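Local coordinates for protein ubiquitin (Sulfolobus solfataricus, PDB 4WWM) that probably acts as a ubiquitin-related modifier of the Urm1 family, attached to other proteins in a conjugation pathway linked to the archaeal proteasome, at residues Lys3-Gly8 and Phe16-Val21; Leu54-Asp59 and Asp70-Glu75. All coordinates share one frame; numbering follows the deposited sequence.

Contact 1 (Lys3-Gly8 and Phe16-Val21); sequences KVILKG and FREIYV. With SO4 (sulfate ion), chain C.
One face of the Tyr20 ring carries the aliphatic chain of Lys3, whose CG sits 4.1 Å from the ring centroid in a CH-pi contact; a sulfate ion, probably from the crystallisation liquor, is modelled at the edge, but too close to OH of a tyrosine with two conformers, so its fit there is doubtful. The Phe16 ring takes Leu6 CD1 over one face, 3.9 Å from its centroid, and has Glu18 N at its edge, in plane. Both rings flank the N-terminal antiparallel strand pair, 3-6 with 18-20, joined through helix 10-14, of the ubiquitin-like beta-grasp fold. Val4 and Ile19 form its hydrogen-bonded pair, and Leu6 N meets Arg17 O almost straight on (176° at the hydrogen). With CG anti to the backbone N (chi1 -176°) and later torsions extended, Lys3 brings NZ to sulfate O2 (3.0 Å) and into a less certain salt bridge with Glu18 OE1, an oxygen crowded in the model. With an alanine here only CB would stay over the tyrosine, and the Glu18 carboxylate would probably lose its ammonium partner. Val4, on the Ile19 face, rests on Val29 of helix 26-33, as does Val21 just past the strand. One water accepts from Lys7 NZ and Arg17 NE and donates to Leu6 O at 2.7 Å.

Contact 2 (Leu54-Asp59 and Asp70-Glu75); sequences LINGKD and DNDIIE
Leu54 and Glu75 form an antiparallel hydrogen-bonded pair, each N-H reaching the other's carbonyl: Leu54 N lies 2.9 Å from Glu75 O, and Glu75 N 2.8 Å from Leu54 O. Ile55 and Ile74 follow as a non-hydrogen-bonded pair, and Asn56 N then donates to Ile73 O in a nearly straight bond (172° at the hydrogen). At this point segment 54-59 leaves its partner, folding through a type I' turn from Ile55 to Lys58. Both central residues have positive phi, and a side chain at Gly57 would collide with the carbonyl oxygen of Asn56.

The side chain of Asn56 prolongs the ladder where the backbone turns away. Its CG stands anti to the carbonyl carbon (chi1 -61°), an orientation that brings the amide over to the other strand. There OD1 accepts from Ile73 N at 2.9 Å, with the donor tilted out of the amide carbonyl plane. ND2 donates to Asp72 OD1 at 2.8 Å, reaching it from above the carboxylate plane, and the two flat groups stand 71° apart. With both ends of the amide engaged, its rotation is fixed. Asp72 is itself steadied by a bond from Asn69 N to its other oxygen, OD2. On one face of the sheet, Leu54 and Glu75 meet through their CB atoms, and a water accepting from Gly57 N lies 2.9 Å from Glu75 OE2. On the other, Ile55 and Ile74 are buried, their CG1 atoms only loosely apposed, and both lean on Leu68. The whole is an antiparallel strand pair, extended by the side chain of an asparagine within the type I' turn, in the beta-grasp sheet of a ubiquitin-like protein.

Overall arrangement
Both segments of contact 1 precede those of contact 2 in the chain, yet the two contacts, with centres about 11 Å apart, belong to one mixed sheet. Its strand order is 18-20, 3-6, 73-78, 51-55 and 58-59, so contact 1 forms one side and contact 2 joins the last strand to the other. The seam between them is the parallel pairing of strands 3-6 and 73-78, where Lys3 O and Ile5 N probably hydrogen-bond to Ile74 and where Ile5 packs on Ile73. The first and last strands thus lie together at the centre, with helix 26-33 against one face: the beta-grasp architecture that ubiquitin-related modifiers share with MoaD-like proteins.

Contact 1 (Lys3-Gly8 and Phe16-Val21)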
ATOM      1  N   LYS A   3       8.781  -1.438   3.801  1.00 14.46           N
ATOM      2  CA  LYS A   3       8.053  -0.805   4.888  1.00 15.93           C
ATOM      3  C   LYS A   3       6.811  -0.114   4.337  1.00 16.55           C
ATOM      4  O   LYS A   3       6.901   0.657   3.378  1.00 14.97           O
ATOM      5  CB  LYS A   3       8.952   0.198   5.610  1.00 17.85           C
ATOM      6  CG  LYS A   3       8.330   0.852   6.834  1.00 22.68           C
ATOM      7  CD  LYS A   3       9.299   1.836   7.473  1.00 37.12           C
ATOM      8  CE  LYS A   3       8.695   2.526   8.679  1.00 51.07           C
ATOM      9  NZ  LYS A   3       9.644   3.514   9.264  1.00 61.34           N
ATOM     10  N   VAL A   4       5.660  -0.410   4.936  1.00 12.78           N
ATOM     11  CA  VAL A   4       4.398   0.224   4.568  1.00 12.20           C
ATOM     12  C   VAL A   4       3.991   1.239   5.630  1.00 12.44           C
ATOM     13  O   VAL A   4       3.940   0.913   6.818  1.00 12.82           O
ATOM     14  CB  VAL A   4       3.272  -0.813   4.395  1.00 11.17           C
ATOM     15  CG1 VAL A   4       1.946  -0.133   4.053  1.00 11.00           C
ATOM     16  CG2 VAL A   4       3.636  -1.814   3.316  1.00 11.17           C
ATOM     17  N   ILE A   5       3.718   2.465   5.196  1.00 11.91           N
ATOM     18  CA  ILE A   5       3.245   3.520   6.085  1.00 12.16           C
ATOM     19  C   ILE A   5       1.839   3.957   5.682  1.00 11.38           C
ATOM     20  O   ILE A   5       1.602   4.326   4.532  1.00 11.83           O
ATOM     21  CB  ILE A   5       4.187   4.740   6.068  1.00 14.75           C
ATOM     22  CG1 ILE A   5       5.606   4.317   6.466  1.00 15.40           C
ATOM     23  CG2 ILE A   5       3.663   5.824   7.008  1.00 16.33           C
ATOM     24  CD1 ILE A   5       6.630   5.453   6.475  1.00 18.06           C
ATOM     25  N   LEU A   6       0.911   3.918   6.635  1.00 14.17           N
ATOM     26  CA  LEU A   6      -0.459   4.356   6.393  1.00 12.14           C
ATOM     27  C   LEU A   6      -0.610   5.817   6.785  1.00 14.70           C
ATOM     28  O   LEU A   6       0.015   6.276   7.743  1.00 15.83           O
ATOM     29  CB  LEU A   6      -1.453   3.488   7.173  1.00 14.38           C
ATOM     30  CG  LEU A   6      -1.437   1.988   6.867  1.00 13.20           C
ATOM     31  CD1 LEU A   6      -2.431   1.265   7.754  1.00 13.42           C
ATOM     32  CD2 LEU A   6      -1.747   1.711   5.411  1.00 12.12           C
ATOM     33  N   LYS A   7      -1.435   6.543   6.036  1.00 15.10           N
ATOM     34  CA  LYS A   7      -1.694   7.956   6.302  1.00 15.90           C
ATOM     35  C   LYS A   7      -3.189   8.217   6.451  1.00 18.10           C
ATOM     36  O   LYS A   7      -4.018   7.452   5.955  1.00 18.85           O
ATOM     37  CB  LYS A   7      -1.132   8.832   5.180  1.00 21.48           C
ATOM     38  CG  LYS A   7       0.385   8.820   5.062  1.00 25.27           C
ATOM     39  CD  LYS A   7       1.042   9.567   6.208  1.00 33.09           C
ATOM     40  CE  LYS A   7       2.552   9.422   6.169  1.00 39.08           C
ATOM     41  NZ  LYS A   7       3.191   9.939   7.410  1.00 41.01           N
ATOM     42  N   GLY A   8      -3.523   9.309   7.132  1.00 27.57           N
ATOM     43  CA  GLY A   8      -4.901   9.739   7.259  1.00 29.66           C
ATOM     44  C   GLY A   8      -5.781   8.726   7.971  1.00 23.11           C
ATOM     45  O   GLY A   8      -5.319   8.026   8.874  1.00 23.50           O
ATOM     46  N   PHE A  16      -3.216   0.316  12.719  1.00 17.49           N
ATOM     47  CA  PHE A  16      -1.770   0.445  12.865  1.00 17.27           C
ATOM     48  C   PHE A  16      -1.289   1.550  11.932  1.00 18.52           C
ATOM     49  O   PHE A  16      -2.047   2.013  11.081  1.00 16.91           O
ATOM     50  CB  PHE A  16      -1.050  -0.881  12.578  1.00 15.94           C
ATOM     51  CG  PHE A  16      -1.139  -1.341  11.148  1.00 14.03           C
ATOM     52  CD1 PHE A  16      -0.234  -0.893  10.203  1.00 13.08           C
ATOM     53  CD2 PHE A  16      -2.114  -2.241  10.756  1.00 13.81           C
ATOM     54  CE1 PHE A  16      -0.307  -1.321   8.893  1.00 14.74           C
ATOM     55  CE2 PHE A  16      -2.191  -2.674   9.444  1.00 12.84           C
ATOM     56  CZ  PHE A  16      -1.287  -2.211   8.513  1.00 12.03           C
ATOM     57  N   ARG A  17      -0.044   1.982  12.107  1.00 17.22           N
ATOM     58  CA  ARG A  17       0.498   3.094  11.329  1.00 17.49           C
ATOM     59  C   ARG A  17       1.583   2.630  10.361  1.00 15.93           C
ATOM     60  O   ARG A  17       1.630   3.072   9.214  1.00 15.57           O
ATOM     61  CB  ARG A  17       1.061   4.169  12.260  1.00 24.41           C
ATOM     62  CG  ARG A  17       1.533   5.421  11.538  1.00 28.69           C
ATOM     63  CD  ARG A  17       1.988   6.491  12.517  1.00 42.09           C
ATOM     64  NE  ARG A  17       2.524   7.666  11.835  1.00 63.05           N
ATOM     65  CZ  ARG A  17       2.976   8.754  12.454  1.00 69.96           C
ATOM     66  NH1 ARG A  17       2.961   8.828  13.779  1.00 62.06           N
ATOM     67  NH2 ARG A  17       3.445   9.772  11.745  1.00 72.04           N
ATOM     68  N   GLU A  18       2.455   1.747  10.835  1.00 15.81           N
ATOM     69  CA  GLU A  18       3.556   1.249  10.025  1.00 14.81           C
ATOM     70  C   GLU A  18       3.751  -0.237  10.245  1.00 13.37           C
ATOM     71  O   GLU A  18       3.564  -0.743  11.352  1.00 14.24           O
ATOM     72  CB  GLU A  18       4.855   1.994  10.347  1.00 16.93           C
ATOM     73  CG  GLU A  18       4.763   3.494  10.168  1.00 27.89           C
ATOM     74  CD  GLU A  18       6.054   4.207  10.518  1.00 32.13           C
ATOM     75  OE1 GLU A  18       7.050   3.522  10.840  1.00 30.81           O
ATOM     76  OE2 GLU A  18       6.066   5.455  10.474  1.00 33.77           O
ATOM     77  N   ILE A  19       4.136  -0.927   9.178  1.00 17.72           N
ATOM     78  CA  ILE A  19       4.353  -2.362   9.234  1.00 18.97           C
ATOM     79  C   ILE A  19       5.329  -2.765   8.134  1.00 17.57           C
ATOM     80  O   ILE A  19       5.330  -2.175   7.052  1.00 18.89           O
ATOM     81  CB  ILE A  19       3.014  -3.130   9.086  1.00 15.70           C
ATOM     82  CG1 ILE A  19       3.176  -4.599   9.488  1.00 16.72           C
ATOM     83  CG2 ILE A  19       2.468  -3.005   7.664  1.00 15.32           C
ATOM     84  CD1 ILE A  19       1.854  -5.350   9.575  1.00 16.61           C
ATOM     85  N   TYR A  20       6.182  -3.742   8.425  1.00 15.42           N
ATOM     86  CA  TYR A  20       7.077  -4.299   7.417  0.57 15.97           C
ATOM     87  C   TYR A  20       6.463  -5.554   6.806  1.00 16.80           C
ATOM     88  O   TYR A  20       5.787  -6.319   7.495  1.00 13.84           O
ATOM     89  CB  TYR A  20       8.441  -4.628   8.025  0.57 16.38           C
ATOM     90  CG  TYR A  20       9.307  -3.426   8.327  0.57 16.53           C
ATOM     91  CD1 TYR A  20       9.180  -2.735   9.525  0.57 16.46           C
ATOM     92  CD2 TYR A  20      10.270  -2.997   7.422  0.57 16.70           C
ATOM     93  CE1 TYR A  20       9.977  -1.644   9.807  0.57 17.75           C
ATOM     94  CE2 TYR A  20      11.070  -1.908   7.696  0.57 18.30           C
ATOM     95  CZ  TYR A  20      10.921  -1.237   8.889  0.57 19.38           C
ATOM     96  OH  TYR A  20      11.722  -0.151   9.158  0.57 22.00           O
ATOM     97  N   VAL A  21       6.700  -5.754   5.514  1.00 21.38           N
ATOM     98  CA  VAL A  21       6.223  -6.934   4.797  1.00 25.57           C
ATOM     99  C   VAL A  21       7.358  -7.462   3.922  1.00 25.97           C
ATOM    100  O   VAL A  21       8.161  -6.682   3.413  1.00 26.73           O
ATOM    101  CB  VAL A  21       4.990  -6.618   3.925  1.00 31.36           C
ATOM    102  CG1 VAL A  21       3.817  -6.168   4.799  1.00 50.22           C
ATOM    103  CG2 VAL A  21       5.329  -5.556   2.874  1.00 23.45           C
TER
HETATM  104  S   SO4 C 101      11.955   1.183  11.816  1.00 83.61           S
HETATM  105  O1  SO4 C 101      13.053   1.690  10.999  1.00103.20           O
HETATM  106  O2  SO4 C 101      10.688   1.449  11.140  1.00111.53           O
HETATM  107  O3  SO4 C 101      11.966   1.851  13.114  1.00 57.86           O
HETATM  108  O4  SO4 C 101      12.115  -0.256  12.008  1.00107.23           O
HETATM  109  O   HOH W   1       1.741   7.904   8.968  1.00 27.12           O

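Contact 2 (Leu54-Asp59 and Asp70-Glu75)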
ATOM      1  N   LEU A  54       2.720   5.915  -2.749  1.00 21.10           N
ATOM      2  CA  LEU A  54       4.062   6.400  -3.019  1.00 19.30           C
ATOM      3  C   LEU A  54       5.063   5.304  -2.691  1.00 24.82           C
ATOM      4  O   LEU A  54       4.947   4.633  -1.667  1.00 22.29           O
ATOM      5  CB  LEU A  54       4.370   7.656  -2.202  1.00 20.66           C
ATOM      6  CG  LEU A  54       3.458   8.863  -2.429  1.00 21.03           C
ATOM      7  CD1 LEU A  54       3.904  10.030  -1.562  1.00 23.03           C
ATOM      8  CD2 LEU A  54       3.430   9.263  -3.897  1.00 25.60           C
ATOM      9  N   ILE A  55       6.027   5.115  -3.583  1.00 18.69           N
ATOM     10  CA  ILE A  55       7.166   4.256  -3.315  1.00 18.78           C
ATOM     11  C   ILE A  55       8.398   5.147  -3.266  1.00 19.73           C
ATOM     12  O   ILE A  55       8.786   5.732  -4.277  1.00 22.07           O
ATOM     13  CB  ILE A  55       7.331   3.163  -4.384  1.00 19.36           C
ATOM     14  CG1 ILE A  55       6.067   2.299  -4.447  1.00 20.83           C
ATOM     15  CG2 ILE A  55       8.550   2.301  -4.077  1.00 20.12           C
ATOM     16  CD1 ILE A  55       6.036   1.301  -5.593  1.00 23.95           C
ATOM     17  N   ASN A  56       8.993   5.261  -2.082  1.00 20.75           N
ATOM     18  CA  ASN A  56      10.110   6.171  -1.857  1.00 22.62           C
ATOM     19  C   ASN A  56       9.784   7.585  -2.331  1.00 22.95           C
ATOM     20  O   ASN A  56      10.619   8.259  -2.930  1.00 24.92           O
ATOM     21  CB  ASN A  56      11.369   5.655  -2.556  1.00 24.56           C
ATOM     22  CG  ASN A  56      11.801   4.293  -2.043  1.00 24.75           C
ATOM     23  OD1 ASN A  56      11.645   3.985  -0.862  1.00 24.38           O
ATOM     24  ND2 ASN A  56      12.343   3.468  -2.930  1.00 25.63           N
ATOM     25  N   GLY A  57       8.552   8.015  -2.073  1.00 25.34           N
ATOM     26  CA  GLY A  57       8.144   9.385  -2.327  1.00 26.69           C
ATOM     27  C   GLY A  57       7.600   9.649  -3.719  1.00 23.77           C
ATOM     28  O   GLY A  57       7.177  10.770  -4.013  1.00 24.19           O
ATOM     29  N   LYS A  58       7.603   8.626  -4.573  1.00 22.00           N
ATOM     30  CA  LYS A  58       7.164   8.768  -5.962  1.00 28.66           C
ATOM     31  C   LYS A  58       5.946   7.898  -6.260  1.00 21.52           C
ATOM     32  O   LYS A  58       5.805   6.807  -5.709  1.00 20.16           O
ATOM     33  CB  LYS A  58       8.302   8.405  -6.920  1.00 31.65           C
ATOM     34  CG  LYS A  58       9.549   9.265  -6.767  1.00 44.38           C
ATOM     35  CD  LYS A  58      10.666   8.770  -7.673  1.00 53.67           C
ATOM     36  CE  LYS A  58      11.934   9.589  -7.506  1.00 53.01           C
ATOM     37  NZ  LYS A  58      13.004   9.147  -8.444  1.00 59.33           N
ATOM     38  N   ASP A  59       5.078   8.381  -7.144  1.00 22.67           N
ATOM     39  CA  ASP A  59       3.865   7.657  -7.523  1.00 20.12           C
ATOM     40  C   ASP A  59       4.169   6.241  -8.018  1.00 19.98           C
ATOM     41  O   ASP A  59       5.041   6.036  -8.864  1.00 21.02           O
ATOM     42  CB  ASP A  59       3.104   8.427  -8.601  1.00 23.39           C
ATOM     43  CG  ASP A  59       1.739   7.831  -8.884  1.00 21.13           C
ATOM     44  OD1 ASP A  59       1.653   6.931  -9.743  1.00 21.58           O
ATOM     45  OD2 ASP A  59       0.755   8.258  -8.247  1.00 20.90           O
ATOM     46  N   ASP A  70      14.032  -4.437  -0.379  1.00 32.56           N
ATOM     47  CA  ASP A  70      13.678  -4.621   1.028  1.00 35.82           C
ATOM     48  C   ASP A  70      13.587  -3.312   1.811  1.00 36.23           C
ATOM     49  O   ASP A  70      12.838  -3.223   2.784  1.00 37.19           O
ATOM     50  CB  ASP A  70      14.696  -5.543   1.705  1.00 45.75           C
ATOM     51  CG  ASP A  70      14.458  -7.010   1.390  1.00 46.50           C
ATOM     52  OD1 ASP A  70      13.634  -7.310   0.499  1.00 42.23           O
ATOM     53  OD2 ASP A  70      15.104  -7.864   2.034  1.00 54.83           O
ATOM     54  N   ASN A  71      14.346  -2.306   1.387  1.00 23.88           N
ATOM     55  CA  ASN A  71      14.398  -1.035   2.102  1.00 24.23           C
ATOM     56  C   ASN A  71      13.477   0.037   1.510  1.00 24.23           C
ATOM     57  O   ASN A  71      13.551   1.203   1.893  1.00 25.74           O
ATOM     58  CB  ASN A  71      15.836  -0.514   2.137  1.00 27.03           C
ATOM     59  CG  ASN A  71      16.766  -1.420   2.929  1.00 32.86           C
ATOM     60  OD1 ASN A  71      16.319  -2.265   3.708  1.00 34.90           O
ATOM     61  ND2 ASN A  71      18.068  -1.242   2.738  1.00 33.92           N
ATOM     62  N   ASP A  72      12.609  -0.351   0.580  1.00 21.27           N
ATOM     63  CA  ASP A  72      11.657   0.595  -0.000  1.00 18.89           C
ATOM     64  C   ASP A  72      10.603   1.009   1.020  1.00 21.11           C
ATOM     65  O   ASP A  72      10.198   0.214   1.867  1.00 20.58           O
ATOM     66  CB  ASP A  72      10.968  -0.000  -1.231  1.00 18.06           C
ATOM     67  CG  ASP A  72      11.862  -0.015  -2.461  1.00 20.30           C
ATOM     68  OD1 ASP A  72      12.856   0.741  -2.501  1.00 21.02           O
ATOM     69  OD2 ASP A  72      11.554  -0.782  -3.398  1.00 21.26           O
ATOM     70  N   ILE A  73      10.165   2.260   0.922  1.00 16.47           N
ATOM     71  CA  ILE A  73       9.120   2.788   1.785  1.00 15.78           C
ATOM     72  C   ILE A  73       7.856   3.026   0.969  1.00 16.80           C
ATOM     73  O   ILE A  73       7.848   3.834   0.039  1.00 18.59           O
ATOM     74  CB  ILE A  73       9.555   4.097   2.465  1.00 18.05           C
ATOM     75  CG1 ILE A  73      10.815   3.856   3.306  1.00 21.00           C
ATOM     76  CG2 ILE A  73       8.423   4.642   3.335  1.00 21.01           C
ATOM     77  CD1 ILE A  73      11.421   5.116   3.892  1.00 25.04           C
ATOM     78  N   ILE A  74       6.796   2.312   1.332  1.00 16.04           N
ATOM     79  CA  ILE A  74       5.517   2.400   0.641  1.00 14.12           C
ATOM     80  C   ILE A  74       4.512   3.180   1.482  1.00 16.44           C
ATOM     81  O   ILE A  74       4.123   2.734   2.556  1.00 17.75           O
ATOM     82  CB  ILE A  74       4.950   0.999   0.340  1.00 12.04           C
ATOM     83  CG1 ILE A  74       5.945   0.200  -0.507  1.00 14.09           C
ATOM     84  CG2 ILE A  74       3.607   1.113  -0.373  1.00 12.48           C
ATOM     85  CD1 ILE A  74       5.602  -1.270  -0.640  1.00 17.22           C
ATOM     86  N   GLU A  75       4.085   4.339   0.989  1.00 15.33           N
ATOM     87  CA  GLU A  75       3.098   5.150   1.696  1.00 14.68           C
ATOM     88  C   GLU A  75       1.738   5.001   1.036  1.00 16.79           C
ATOM     89  O   GLU A  75       1.605   5.214  -0.167  1.00 16.59           O
ATOM     90  CB  GLU A  75       3.505   6.625   1.714  1.00 22.16           C
ATOM     91  CG  GLU A  75       4.802   6.912   2.442  1.00 34.29           C
ATOM     92  CD  GLU A  75       5.194   8.371   2.358  1.00 44.16           C
ATOM     93  OE1 GLU A  75       4.391   9.226   2.783  1.00 31.21           O
ATOM     94  OE2 GLU A  75       6.300   8.663   1.857  1.00 54.78           O
TER
HETATM   95  O   HOH W   2       7.109   6.571  -0.009  1.00 20.23           O